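Local coordinates for protein DNA alpha-glucosyltransferase (Enterobacteria phage T4, PDB 1XV5) that belongs to the GT-B class of glycosyltransferases, built on two Rossmann-like domains, and carries bound uridine-5'-diphosphate in this model, at residues M2-F7 and C76-I81; V60-E65 and N95-L100; K71-C76 and D102-S107; T87-A92 and R124-E129. All blocks are in the same frame, centred on the assembly; numbering follows the deposited sequence.

Interaction 1: residues M2-F7 and C76-I81; sequences MRICIF and CDILII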
loop_
_atom_site.group_PDB
_atom_site.type_symbol
_atom_site.label_atom_id
_atom_site.label_comp_id
_atom_site.label_asym_id
_atom_site.label_seq_id
_atom_site.Cartn_x
_atom_site.Cartn_y
_atom_site.Cartn_z
ATOM N N MET A 2 6.718 11.661 22.857
ATOM C CA MET A 2 8.082 11.440 22.395
ATOM C C MET A 2 8.347 12.074 21.041
ATOM O O MET A 2 7.425 12.505 20.348
ATOM C CB MET A 2 8.375 9.943 22.295
ATOM C CG MET A 2 8.287 9.187 23.603
ATOM S SD MET A 2 8.570 7.433 23.333
ATOM C CE MET A 2 6.915 6.891 22.903
ATOM N N ARG A 3 9.622 12.125 20.675
ATOM C CA ARG A 3 10.039 12.677 19.396
ATOM C C ARG A 3 10.239 11.497 18.458
ATOM O O ARG A 3 11.000 10.577 18.759
ATOM C CB ARG A 3 11.350 13.449 19.551
ATOM C CG ARG A 3 11.273 14.627 20.513
ATOM C CD ARG A 3 12.654 15.220 20.747
ATOM N NE ARG A 3 13.576 14.218 21.276
ATOM C CZ ARG A 3 14.870 14.429 21.493
ATOM N NH1 ARG A 3 15.627 13.454 21.979
ATOM N NH2 ARG A 3 15.407 15.611 21.226
ATOM N N ILE A 4 9.547 11.522 17.324
ATOM C CA ILE A 4 9.639 10.445 16.349
ATOM C C ILE A 4 10.225 10.932 15.028
ATOM O O ILE A 4 9.886 12.016 14.555
ATOM C CB ILE A 4 8.239 9.849 16.047
ATOM C CG1 ILE A 4 7.504 9.526 17.351
ATOM C CG2 ILE A 4 8.382 8.594 15.196
ATOM C CD1 ILE A 4 8.181 8.473 18.197
ATOM N N CYS A 5 11.117 10.139 14.445
ATOM C CA CYS A 5 11.691 10.479 13.150
ATOM C C CYS A 5 11.366 9.344 12.194
ATOM O O CYS A 5 11.812 8.214 12.390
ATOM C CB CYS A 5 13.210 10.650 13.215
ATOM S SG CYS A 5 13.945 10.980 11.573
ATOM N N ILE A 6 10.570 9.647 11.174
ATOM C CA ILE A 6 10.190 8.660 10.174
ATOM C C ILE A 6 11.130 8.866 8.994
ATOM O O ILE A 6 11.140 9.925 8.366
ATOM C CB ILE A 6 8.724 8.853 9.754
ATOM C CG1 ILE A 6 7.833 8.764 10.997
ATOM C CG2 ILE A 6 8.328 7.793 8.730
ATOM C CD1 ILE A 6 6.371 9.074 10.743
ATOM N N PHE A 7 11.912 7.833 8.703
ATOM C CA PHE A 7 12.935 7.880 7.666
ATOM C C PHE A 7 12.717 6.930 6.486
ATOM O O PHE A 7 12.615 5.715 6.665
ATOM C CB PHE A 7 14.277 7.569 8.347
ATOM C CG PHE A 7 15.492 7.760 7.479
ATOM C CD1 PHE A 7 16.676 7.095 7.796
ATOM C CD2 PHE A 7 15.484 8.631 6.396
ATOM C CE1 PHE A 7 17.836 7.293 7.049
ATOM C CE2 PHE A 7 16.642 8.838 5.642
ATOM C CZ PHE A 7 17.819 8.166 5.972
ATOM N N CYS A 76 15.698 12.320 17.839
ATOM C CA CYS A 76 14.439 11.658 18.155
ATOM C C CYS A 76 14.628 10.659 19.286
ATOM O O CYS A 76 15.747 10.422 19.743
ATOM C CB CYS A 76 13.905 10.922 16.923
ATOM S SG CYS A 76 14.889 9.479 16.417
ATOM N N ASP A 77 13.519 10.081 19.736
ATOM C CA ASP A 77 13.535 9.071 20.787
ATOM C C ASP A 77 13.348 7.736 20.085
ATOM O O ASP A 77 13.873 6.707 20.507
ATOM C CB ASP A 77 12.382 9.298 21.765
ATOM C CG ASP A 77 12.525 10.586 22.541
ATOM O OD1 ASP A 77 11.572 11.394 22.536
ATOM O OD2 ASP A 77 13.594 10.784 23.159
ATOM N N ILE A 78 12.593 7.778 18.994
ATOM C CA ILE A 78 12.311 6.593 18.202
ATOM C C ILE A 78 12.546 6.900 16.728
ATOM O O ILE A 78 12.000 7.866 16.196
ATOM C CB ILE A 78 10.846 6.158 18.391
ATOM C CG1 ILE A 78 10.584 5.876 19.873
ATOM C CG2 ILE A 78 10.548 4.933 17.536
ATOM C CD1 ILE A 78 9.140 5.541 20.193
ATOM N N LEU A 79 13.375 6.089 16.081
ATOM C CA LEU A 79 13.659 6.264 14.662
ATOM C C LEU A 79 12.971 5.134 13.908
ATOM O O LEU A 79 13.222 3.960 14.175
ATOM C CB LEU A 79 15.166 6.204 14.395
ATOM C CG LEU A 79 15.559 6.224 12.914
ATOM C CD1 LEU A 79 15.141 7.544 12.287
ATOM C CD2 LEU A 79 17.065 6.027 12.780
ATOM N N ILE A 80 12.102 5.494 12.973
ATOM C CA ILE A 80 11.382 4.500 12.197
ATOM C C ILE A 80 11.884 4.493 10.764
ATOM O O ILE A 80 11.735 5.472 10.039
ATOM C CB ILE A 80 9.868 4.780 12.213
ATOM C CG1 ILE A 80 9.368 4.804 13.660
ATOM C CG2 ILE A 80 9.132 3.707 11.411
ATOM C CD1 ILE A 80 7.904 5.158 13.806
ATOM N N ILE A 81 12.495 3.386 10.368
ATOM C CA ILE A 81 13.025 3.255 9.022
ATOM C C ILE A 81 12.072 2.414 8.180
ATOM O O ILE A 81 11.945 1.204 8.383
ATOM C CB ILE A 81 14.417 2.606 9.051
ATOM C CG1 ILE A 81 15.330 3.413 9.981
ATOM C CG2 ILE A 81 15.000 2.560 7.646
ATOM C CD1 ILE A 81 16.755 2.891 10.064
#
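Arg3 and Asp77 meet where two neighbouring strands of a parallel, Rossmann-like sheet begin, their side chains crossing at about a right angle. Asp77 OD1 takes the backbone N-H of Arg3 on its anti side, with 2.8 Å between OD1 and N. Its other oxygen, OD2, sits at the edge of the Arg3 guanidinium, a looser salt bridge of 3.6 Å to NH1; the two flat groups are turned 46° apart, and the backbone of Cys76 covers one guanidinium face. Arg3 O in turn accepts from both Asp77 N and Ile78 N. Regular parallel bonding follows, from Cys5 N to Ile78 O, Ile80 N to Cys5 O and Phe7 N to Ile80 O. Ile4 and Ile78 run side by side in the same direction, and the turn at chi2 of Ile4 (-63°) lays its CD1 3.5 Å from Ile78 CB. On the reverse face Leu79 extends anti to its own N (chi1 174°), bringing CD1 to 3.7 Å from Cys5 SG. Strand 34-40 bonds to the far edge of 3-7, helix 17-30 packs on the Ile4 and Ile6 face, and helix 91-103 covers Phe7 and Ile81.

Interaction 2: residues V60-E65 and N95-L100; sequences VILAKE and NNYKKL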
loop_
_atom_site.group_PDB
_atom_site.type_symbol
_atom_site.label_atom_id
_atom_site.label_comp_id
_atom_site.label_asym_id
_atom_site.label_seq_id
_atom_site.Cartn_x
_atom_site.Cartn_y
_atom_site.Cartn_z
ATOM N N VAL A 60 16.902 14.952 2.072
ATOM C CA VAL A 60 18.318 14.997 2.390
ATOM C C VAL A 60 19.085 14.118 1.417
ATOM O O VAL A 60 18.659 13.007 1.093
ATOM C CB VAL A 60 18.588 14.533 3.845
ATOM C CG1 VAL A 60 18.161 13.085 4.027
ATOM C CG2 VAL A 60 20.060 14.706 4.182
ATOM N N ILE A 61 20.207 14.631 0.926
ATOM C CA ILE A 61 21.036 13.880 -0.003
ATOM C C ILE A 61 22.055 13.125 0.833
ATOM O O ILE A 61 23.011 13.710 1.340
ATOM C CB ILE A 61 21.775 14.812 -0.979
ATOM C CG1 ILE A 61 20.779 15.769 -1.639
ATOM C CG2 ILE A 61 22.484 13.986 -2.041
ATOM C CD1 ILE A 61 21.431 16.835 -2.503
ATOM N N LEU A 62 21.839 11.825 0.984
ATOM C CA LEU A 62 22.727 10.996 1.784
ATOM C C LEU A 62 24.171 11.041 1.309
ATOM O O LEU A 62 25.093 11.116 2.117
ATOM C CB LEU A 62 22.231 9.545 1.787
ATOM C CG LEU A 62 20.865 9.284 2.430
ATOM C CD1 LEU A 62 20.527 7.805 2.314
ATOM C CD2 LEU A 62 20.884 9.708 3.888
ATOM N N ALA A 63 24.362 10.998 -0.005
ATOM C CA ALA A 63 25.700 11.015 -0.578
ATOM C C ALA A 63 26.459 12.323 -0.373
ATOM O O ALA A 63 27.687 12.344 -0.468
ATOM C CB ALA A 63 25.624 10.696 -2.065
ATOM N N LYS A 64 25.747 13.408 -0.079
ATOM C CA LYS A 64 26.409 14.699 0.086
ATOM C C LYS A 64 26.025 15.498 1.326
ATOM O O LYS A 64 26.628 16.535 1.608
ATOM C CB LYS A 64 26.159 15.554 -1.156
ATOM C CG LYS A 64 26.527 14.857 -2.453
ATOM C CD LYS A 64 26.250 15.741 -3.647
ATOM C CE LYS A 64 26.651 15.063 -4.945
ATOM N NZ LYS A 64 26.419 15.949 -6.119
ATOM N N GLU A 65 25.029 15.024 2.065
ATOM C CA GLU A 65 24.589 15.725 3.264
ATOM C C GLU A 65 24.544 14.808 4.479
ATOM O O GLU A 65 23.578 14.820 5.241
ATOM C CB GLU A 65 23.211 16.347 3.024
ATOM C CG GLU A 65 23.236 17.559 2.106
ATOM C CD GLU A 65 21.847 18.046 1.730
ATOM O OE1 GLU A 65 21.723 19.214 1.300
ATOM O OE2 GLU A 65 20.882 17.262 1.850
ATOM N N ASN A 95 27.035 4.012 1.265
ATOM C CA ASN A 95 28.098 4.071 2.262
ATOM C C ASN A 95 27.708 5.003 3.407
ATOM O O ASN A 95 27.873 4.664 4.581
ATOM C CB ASN A 95 29.403 4.546 1.620
ATOM C CG ASN A 95 30.001 3.515 0.678
ATOM O OD1 ASN A 95 30.950 3.802 -0.056
ATOM N ND2 ASN A 95 29.456 2.303 0.701
ATOM N N ASN A 96 27.187 6.178 3.069
ATOM C CA ASN A 96 26.781 7.122 4.099
ATOM C C ASN A 96 25.562 6.615 4.857
ATOM O O ASN A 96 25.362 6.967 6.017
ATOM C CB ASN A 96 26.497 8.502 3.498
ATOM C CG ASN A 96 27.767 9.232 3.096
ATOM O OD1 ASN A 96 28.845 8.941 3.612
ATOM N ND2 ASN A 96 27.644 10.193 2.190
ATOM N N TYR A 97 24.744 5.791 4.206
ATOM C CA TYR A 97 23.575 5.247 4.880
ATOM C C TYR A 97 24.051 4.257 5.934
ATOM O O TYR A 97 23.556 4.246 7.060
ATOM C CB TYR A 97 22.636 4.547 3.893
ATOM C CG TYR A 97 21.517 3.803 4.587
ATOM C CD1 TYR A 97 21.523 2.412 4.670
ATOM C CD2 TYR A 97 20.485 4.494 5.222
ATOM C CE1 TYR A 97 20.532 1.726 5.372
ATOM C CE2 TYR A 97 19.490 3.817 5.931
ATOM C CZ TYR A 97 19.523 2.434 6.002
ATOM O OH TYR A 97 18.562 1.759 6.722
ATOM N N LYS A 98 25.024 3.430 5.567
ATOM C CA LYS A 98 25.566 2.453 6.501
ATOM C C LYS A 98 26.258 3.169 7.657
ATOM O O LYS A 98 26.200 2.709 8.797
ATOM C CB LYS A 98 26.555 1.521 5.797
ATOM C CG LYS A 98 25.913 0.604 4.769
ATOM C CD LYS A 98 26.912 -0.406 4.227
ATOM C CE LYS A 98 26.254 -1.356 3.237
ATOM N NZ LYS A 98 27.196 -2.400 2.744
ATOM N N LYS A 99 26.908 4.293 7.362
ATOM C CA LYS A 99 27.592 5.058 8.399
ATOM C C LYS A 99 26.553 5.623 9.358
ATOM O O LYS A 99 26.773 5.680 10.572
ATOM C CB LYS A 99 28.406 6.209 7.795
ATOM C CG LYS A 99 29.326 6.870 8.811
ATOM C CD LYS A 99 29.862 8.217 8.352
ATOM C CE LYS A 99 30.687 8.130 7.091
ATOM N NZ LYS A 99 31.165 9.491 6.708
ATOM N N LEU A 100 25.419 6.045 8.808
ATOM C CA LEU A 100 24.336 6.587 9.620
ATOM C C LEU A 100 23.892 5.564 10.656
ATOM O O LEU A 100 23.751 5.882 11.836
ATOM C CB LEU A 100 23.135 6.953 8.746
ATOM C CG LEU A 100 23.024 8.376 8.207
ATOM C CD1 LEU A 100 21.767 8.487 7.350
ATOM C CD2 LEU A 100 22.962 9.363 9.366
#
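Leu62 and Asn96 join a beta-alpha connection of the first Rossmann-like domain to a neighbouring helix: residues 60-65 lead from strand 58-60 into helix 66-73, and 95-100 form part of helix 91-103. Leu62 has the most surface buried here, and it serves the contact twice, with its carbonyl as an acceptor and its branched end as packing. Asn96 supplies the polar half. Its CG stands beside the backbone N (chi1 -73°), which directs the amide from the helix surface to the loop, and ND2 donates to Leu62 O over 2.7 Å. The bond is short but bent, 145° at the hydrogen, and the acceptor lies somewhat out of the amide plane.

Beyond this bond, toward the sheet, the contact turns apolar. Tyr97 runs beside Leu62 and offers CB to Leu62 CD1 at 4.2 Å; the ring itself leads away, and its hydroxyl is hydrogen-bonded to Thr131. Phe7 of strand 3-8 touches Leu62, Tyr97 and Leu100, so the leucine reaches into the layer between sheet and helix.

The loop is held in shape from its own side as well. Asp42 accepts from the backbone N-H groups of Leu62 and Ala63, and Glu65, at the N-cap position of the next helix, turns back so that OE2 receives Ile61 N at 2.9 Å in a nearly straight bond. At the apolar end of the contact, Leu62 and Leu100 meet nearly perpendicular, with Leu62 CD2 3.8 Å from Leu100 CD1.

Interaction 3: residues K71-C76 and D102-S107; sequences KLVNDC and DNIKPS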
loop_
_atom_site.group_PDB
_atom_site.type_symbol
_atom_site.label_atom_id
_atom_site.label_comp_id
_atom_site.label_asym_id
_atom_site.label_seq_id
_atom_site.Cartn_x
_atom_site.Cartn_y
_atom_site.Cartn_z
ATOM N N LYS A 71 22.237 14.464 12.027
ATOM C CA LYS A 71 21.613 15.330 13.017
ATOM C C LYS A 71 20.111 15.065 13.091
ATOM O O LYS A 71 19.523 15.057 14.171
ATOM C CB LYS A 71 21.858 16.799 12.670
ATOM C CG LYS A 71 21.260 17.771 13.677
ATOM C CD LYS A 71 21.475 19.217 13.260
ATOM C CE LYS A 71 20.827 20.167 14.256
ATOM N NZ LYS A 71 19.369 19.880 14.417
ATOM N N LEU A 72 19.498 14.839 11.933
ATOM C CA LEU A 72 18.066 14.574 11.866
ATOM C C LEU A 72 17.671 13.273 12.560
ATOM O O LEU A 72 16.776 13.264 13.404
ATOM C CB LEU A 72 17.605 14.532 10.404
ATOM C CG LEU A 72 17.530 15.871 9.665
ATOM C CD1 LEU A 72 17.301 15.634 8.180
ATOM C CD2 LEU A 72 16.410 16.710 10.254
ATOM N N VAL A 73 18.342 12.179 12.213
ATOM C CA VAL A 73 18.025 10.882 12.804
ATOM C C VAL A 73 18.352 10.769 14.293
ATOM O O VAL A 73 17.746 9.962 14.998
ATOM C CB VAL A 73 18.727 9.735 12.045
ATOM C CG1 VAL A 73 18.228 9.685 10.609
ATOM C CG2 VAL A 73 20.237 9.927 12.080
ATOM N N ASN A 74 19.299 11.571 14.777
ATOM C CA ASN A 74 19.657 11.523 16.195
ATOM C C ASN A 74 18.865 12.501 17.048
ATOM O O ASN A 74 19.103 12.615 18.252
ATOM C CB ASN A 74 21.151 11.790 16.393
ATOM C CG ASN A 74 22.001 10.584 16.067
ATOM O OD1 ASN A 74 21.607 9.450 16.330
ATOM N ND2 ASN A 74 23.182 10.822 15.510
ATOM N N ASP A 75 17.926 13.208 16.429
ATOM C CA ASP A 75 17.105 14.174 17.147
ATOM C C ASP A 75 15.729 13.589 17.446
ATOM O O ASP A 75 14.714 14.273 17.320
ATOM C CB ASP A 75 16.944 15.455 16.323
ATOM C CG ASP A 75 16.290 16.575 17.113
ATOM O OD1 ASP A 75 15.657 17.454 16.492
ATOM O OD2 ASP A 75 16.418 16.582 18.357
ATOM N N CYS A 76 15.698 12.320 17.839
ATOM C CA CYS A 76 14.439 11.658 18.155
ATOM C C CYS A 76 14.628 10.659 19.286
ATOM O O CYS A 76 15.747 10.422 19.743
ATOM C CB CYS A 76 13.905 10.922 16.923
ATOM S SG CYS A 76 14.889 9.479 16.417
ATOM N N ASP A 102 25.502 3.015 11.897
ATOM C CA ASP A 102 26.547 2.816 12.896
ATOM C C ASP A 102 26.664 3.972 13.881
ATOM O O ASP A 102 27.087 3.777 15.021
ATOM C CB ASP A 102 27.905 2.614 12.214
ATOM C CG ASP A 102 28.057 1.238 11.597
ATOM O OD1 ASP A 102 29.094 0.997 10.941
ATOM O OD2 ASP A 102 27.150 0.395 11.770
ATOM N N ASN A 103 26.289 5.173 13.453
ATOM C CA ASN A 103 26.404 6.338 14.319
ATOM C C ASN A 103 25.126 6.861 14.961
ATOM O O ASN A 103 25.135 7.925 15.581
ATOM C CB ASN A 103 27.106 7.472 13.574
ATOM C CG ASN A 103 28.561 7.161 13.292
ATOM O OD1 ASN A 103 28.882 6.389 12.387
ATOM N ND2 ASN A 103 29.450 7.743 14.084
ATOM N N ILE A 104 24.028 6.128 14.818
ATOM C CA ILE A 104 22.779 6.544 15.449
ATOM C C ILE A 104 23.002 6.356 16.946
ATOM O O ILE A 104 23.623 5.379 17.355
ATOM C CB ILE A 104 21.601 5.645 15.022
ATOM C CG1 ILE A 104 21.329 5.814 13.527
ATOM C CG2 ILE A 104 20.364 5.985 15.842
ATOM C CD1 ILE A 104 20.374 4.780 12.961
ATOM N N LYS A 105 22.506 7.281 17.762
ATOM C CA LYS A 105 22.682 7.160 19.204
ATOM C C LYS A 105 22.172 5.804 19.685
ATOM O O LYS A 105 21.059 5.394 19.354
ATOM C CB LYS A 105 21.950 8.290 19.936
ATOM C CG LYS A 105 22.481 9.676 19.595
ATOM C CD LYS A 105 22.085 10.723 20.624
ATOM C CE LYS A 105 20.593 10.972 20.643
ATOM N NZ LYS A 105 20.242 12.014 21.645
ATOM N N PRO A 106 22.996 5.080 20.460
ATOM C CA PRO A 106 22.625 3.763 20.984
ATOM C C PRO A 106 21.329 3.753 21.788
ATOM O O PRO A 106 20.623 2.746 21.823
ATOM C CB PRO A 106 23.833 3.384 21.839
ATOM C CG PRO A 106 24.962 4.020 21.101
ATOM C CD PRO A 106 24.403 5.387 20.774
ATOM N N SER A 107 21.014 4.875 22.426
ATOM C CA SER A 107 19.808 4.972 23.243
ATOM C C SER A 107 18.531 5.097 22.415
ATOM O O SER A 107 17.436 4.846 22.915
ATOM C CB SER A 107 19.912 6.162 24.196
ATOM O OG SER A 107 19.940 7.386 23.482
HETATM O O HOH W 1 17.501 10.988 21.786
#
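Asn74 and Lys105 tie together the ends of two helices that flank the same side of a Rossmann-like sheet: Asn74 comes just after helix 66-73, Lys105 just after helix 91-103, and strand 78-83 runs between those helices in the chain. One amide does most of the polar work. Asn74 OD1 accepts the backbone N-H of Lys105 at 2.8 Å from N, a fairly straight bond whose donor is tilted 34° from the carbonyl plane. The other end of the amide, ND2, donates to Asn103 O, but at 3.5 Å this bond is weak. Between them the two bonds set the amide against the backbone that leaves helix 91-103, probably fixing its rotation mainly through the oxygen, since the ND2 bond is weak.

Lys105 also touches with its aliphatic part. Its CG lies 3.4 Å from Asn74 OD1, and the bend at chi3 (-66°) curls the chain back until CE is 3.3 Å from Asn74 O. The ammonium group donates to a water, which in turn donates to Cys76 O. Asp75 is too distant to pair with this lysine; its OD2 forms a salt bridge with Arg3 instead. Lys105 O receives a weak hydrogen bond from Arg134.

Apolar packing adds little directly, since Val73 CG2 and Ile104 CG1 are 4.5 Å apart, though both side chains rest on Leu79 of strand 78-83. The bridging water stands 2.9 Å from Lys105 NZ and 2.8 Å from Cys76 O.

Interaction 4: residues T87-A92 and R124-E129; sequences TSVQEA and RNLGLE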
loop_
_atom_site.group_PDB
_atom_site.type_symbol
_atom_site.label_atom_id
_atom_site.label_comp_id
_atom_site.label_asym_id
_atom_site.label_seq_id
_atom_site.Cartn_x
_atom_site.Cartn_y
_atom_site.Cartn_z
ATOM N N THR A 87 19.258 -0.587 -5.050
ATOM C CA THR A 87 20.491 -1.117 -5.622
ATOM C C THR A 87 21.121 -0.241 -6.706
ATOM O O THR A 87 22.240 -0.508 -7.142
ATOM C CB THR A 87 20.264 -2.521 -6.218
ATOM O OG1 THR A 87 19.188 -2.471 -7.160
ATOM C CG2 THR A 87 19.929 -3.520 -5.121
ATOM N N SER A 88 20.419 0.807 -7.128
ATOM C CA SER A 88 20.937 1.679 -8.181
ATOM C C SER A 88 21.628 2.957 -7.704
ATOM O O SER A 88 22.097 3.751 -8.521
ATOM C CB SER A 88 19.808 2.052 -9.145
ATOM O OG SER A 88 18.777 2.757 -8.475
ATOM N N VAL A 89 21.699 3.165 -6.395
ATOM C CA VAL A 89 22.337 4.369 -5.873
ATOM C C VAL A 89 23.859 4.292 -5.964
ATOM O O VAL A 89 24.433 3.206 -6.020
ATOM C CB VAL A 89 21.953 4.617 -4.400
ATOM C CG1 VAL A 89 20.442 4.735 -4.271
ATOM C CG2 VAL A 89 22.487 3.493 -3.528
ATOM N N GLN A 90 24.506 5.452 -5.984
ATOM C CA GLN A 90 25.960 5.504 -6.051
ATOM C C GLN A 90 26.540 5.104 -4.700
ATOM O O GLN A 90 25.877 5.227 -3.670
ATOM C CB GLN A 90 26.436 6.911 -6.422
ATOM C CG GLN A 90 26.076 7.346 -7.833
ATOM C CD GLN A 90 26.726 8.666 -8.218
ATOM O OE1 GLN A 90 27.953 8.788 -8.224
ATOM N NE2 GLN A 90 25.905 9.660 -8.542
ATOM N N GLU A 91 27.782 4.632 -4.712
ATOM C CA GLU A 91 28.459 4.196 -3.496
ATOM C C GLU A 91 28.338 5.148 -2.311
ATOM O O GLU A 91 28.098 4.714 -1.185
ATOM C CB GLU A 91 29.941 3.936 -3.787
ATOM C CG GLU A 91 30.185 2.724 -4.669
ATOM C CD GLU A 91 29.623 1.449 -4.063
ATOM O OE1 GLU A 91 30.043 1.086 -2.943
ATOM O OE2 GLU A 91 28.760 0.812 -4.707
ATOM N N ALA A 92 28.509 6.442 -2.559
ATOM C CA ALA A 92 28.427 7.433 -1.492
ATOM C C ALA A 92 27.088 7.366 -0.762
ATOM O O ALA A 92 27.025 7.515 0.459
ATOM C CB ALA A 92 28.642 8.829 -2.061
ATOM N N ARG A 124 16.199 -5.912 -4.082
ATOM C CA ARG A 124 16.497 -4.668 -4.784
ATOM C C ARG A 124 16.902 -3.615 -3.757
ATOM O O ARG A 124 16.945 -2.422 -4.055
ATOM C CB ARG A 124 15.275 -4.170 -5.558
ATOM C CG ARG A 124 14.878 -5.018 -6.750
ATOM C CD ARG A 124 13.681 -4.396 -7.458
ATOM N NE ARG A 124 13.281 -5.131 -8.655
ATOM C CZ ARG A 124 14.068 -5.336 -9.706
ATOM N NH1 ARG A 124 13.616 -6.015 -10.751
ATOM N NH2 ARG A 124 15.308 -4.867 -9.711
ATOM N N ASN A 125 17.196 -4.073 -2.543
ATOM C CA ASN A 125 17.595 -3.192 -1.451
ATOM C C ASN A 125 19.082 -3.299 -1.152
ATOM O O ASN A 125 19.716 -4.308 -1.454
ATOM C CB ASN A 125 16.841 -3.552 -0.168
ATOM C CG ASN A 125 15.366 -3.249 -0.249
ATOM O OD1 ASN A 125 14.530 -4.133 -0.065
ATOM N ND2 ASN A 125 15.035 -1.994 -0.511
ATOM N N LEU A 126 19.624 -2.249 -0.546
ATOM C CA LEU A 126 21.024 -2.219 -0.147
ATOM C C LEU A 126 21.056 -1.821 1.321
ATOM O O LEU A 126 20.365 -0.887 1.730
ATOM C CB LEU A 126 21.814 -1.197 -0.970
ATOM C CG LEU A 126 22.133 -1.534 -2.430
ATOM C CD1 LEU A 126 22.903 -0.382 -3.059
ATOM C CD2 LEU A 126 22.950 -2.814 -2.499
ATOM N N GLY A 127 21.844 -2.541 2.114
ATOM C CA GLY A 127 21.951 -2.230 3.526
ATOM C C GLY A 127 20.778 -2.672 4.384
ATOM O O GLY A 127 20.633 -2.215 5.517
ATOM N N LEU A 128 19.937 -3.557 3.862
ATOM C CA LEU A 128 18.793 -4.031 4.636
ATOM C C LEU A 128 19.260 -4.884 5.815
ATOM O O LEU A 128 18.701 -4.805 6.910
ATOM C CB LEU A 128 17.846 -4.850 3.756
ATOM C CG LEU A 128 16.572 -5.337 4.460
ATOM C CD1 LEU A 128 15.825 -4.148 5.052
ATOM C CD2 LEU A 128 15.693 -6.081 3.468
ATOM N N GLU A 129 20.289 -5.696 5.589
ATOM C CA GLU A 129 20.819 -6.551 6.644
ATOM C C GLU A 129 21.333 -5.715 7.808
ATOM O O GLU A 129 21.038 -6.005 8.966
ATOM C CB GLU A 129 21.951 -7.440 6.113
ATOM C CG GLU A 129 22.535 -8.362 7.179
ATOM C CD GLU A 129 23.639 -9.272 6.661
ATOM O OE1 GLU A 129 24.132 -10.104 7.452
ATOM O OE2 GLU A 129 24.012 -9.161 5.473
#
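Two loops of the first Rossmann-like domain, each leading into a helix, come together where Thr87 meets Arg124 and Leu126. Residues 87-92 run from strand 78-83 into helix 91-103, with Gln90 at the N-cap position, while 124-129 enter helix 128-134 with Gly127 in the same role. The loops share one hydrogen bond, from Thr87 N to Arg124 O at 3.1 Å. It is far from ideal: the angle at the hydrogen is 141°, and the donor stands 47° above the carbonyl plane, so it is not directed at a lone pair.

The Thr87 side chain reinforces this meeting through its methyl group. With OG1 at chi1 55°, CG2 stands beside the backbone N and opposite the carbonyl carbon, which puts it 3.3 Å from Arg124 C, against the carbonyl that the same N binds. It is also 3.8 Å from Asn125 O. Leu126 reaches back to the first loop, its CD1 3.6 Å from Thr87 CA. The same CD1 meets Val89 CG2 at 3.9 Å, the two side chains running antiparallel past one another. Leu126 thus touches both Thr87 and Val89.

Arg124 contributes backbone rather than charge; its side chain lies about 12 Å from the bound uridine-5'-diphosphate, too far to touch it. The contact between these two segments probably rests mainly on van der Waals packing of Thr87, Val89 and Leu126, with one bent hydrogen bond, and a backbone bond between Leu126 and Pro85 adds to it from just outside.

How the interactions relate
All four contacts belong to the same Rossmann-like domain, built on the parallel sheet that includes strands 3-8 and 78-83. Interaction 1 lies within that sheet, and interactions 2, 3 and 4 all use helix 91-103 or its immediate ends. Interactions 1 and 3 have centres about 9 Å apart and share Cys76; the Arg3-Asp75 salt bridge and Leu79 packing on Ile104 also connect them. Phe7 links interaction 1 to interaction 2, while Ala63 on Ala92 joins interaction 2 to interaction 4. Interactions 3 and 4, with centres about 20 Å apart, do not touch. Along the chain interaction 1 closes before interaction 4 opens, whereas the other pairs interleave, knitting successive beta-alpha units into one layered body.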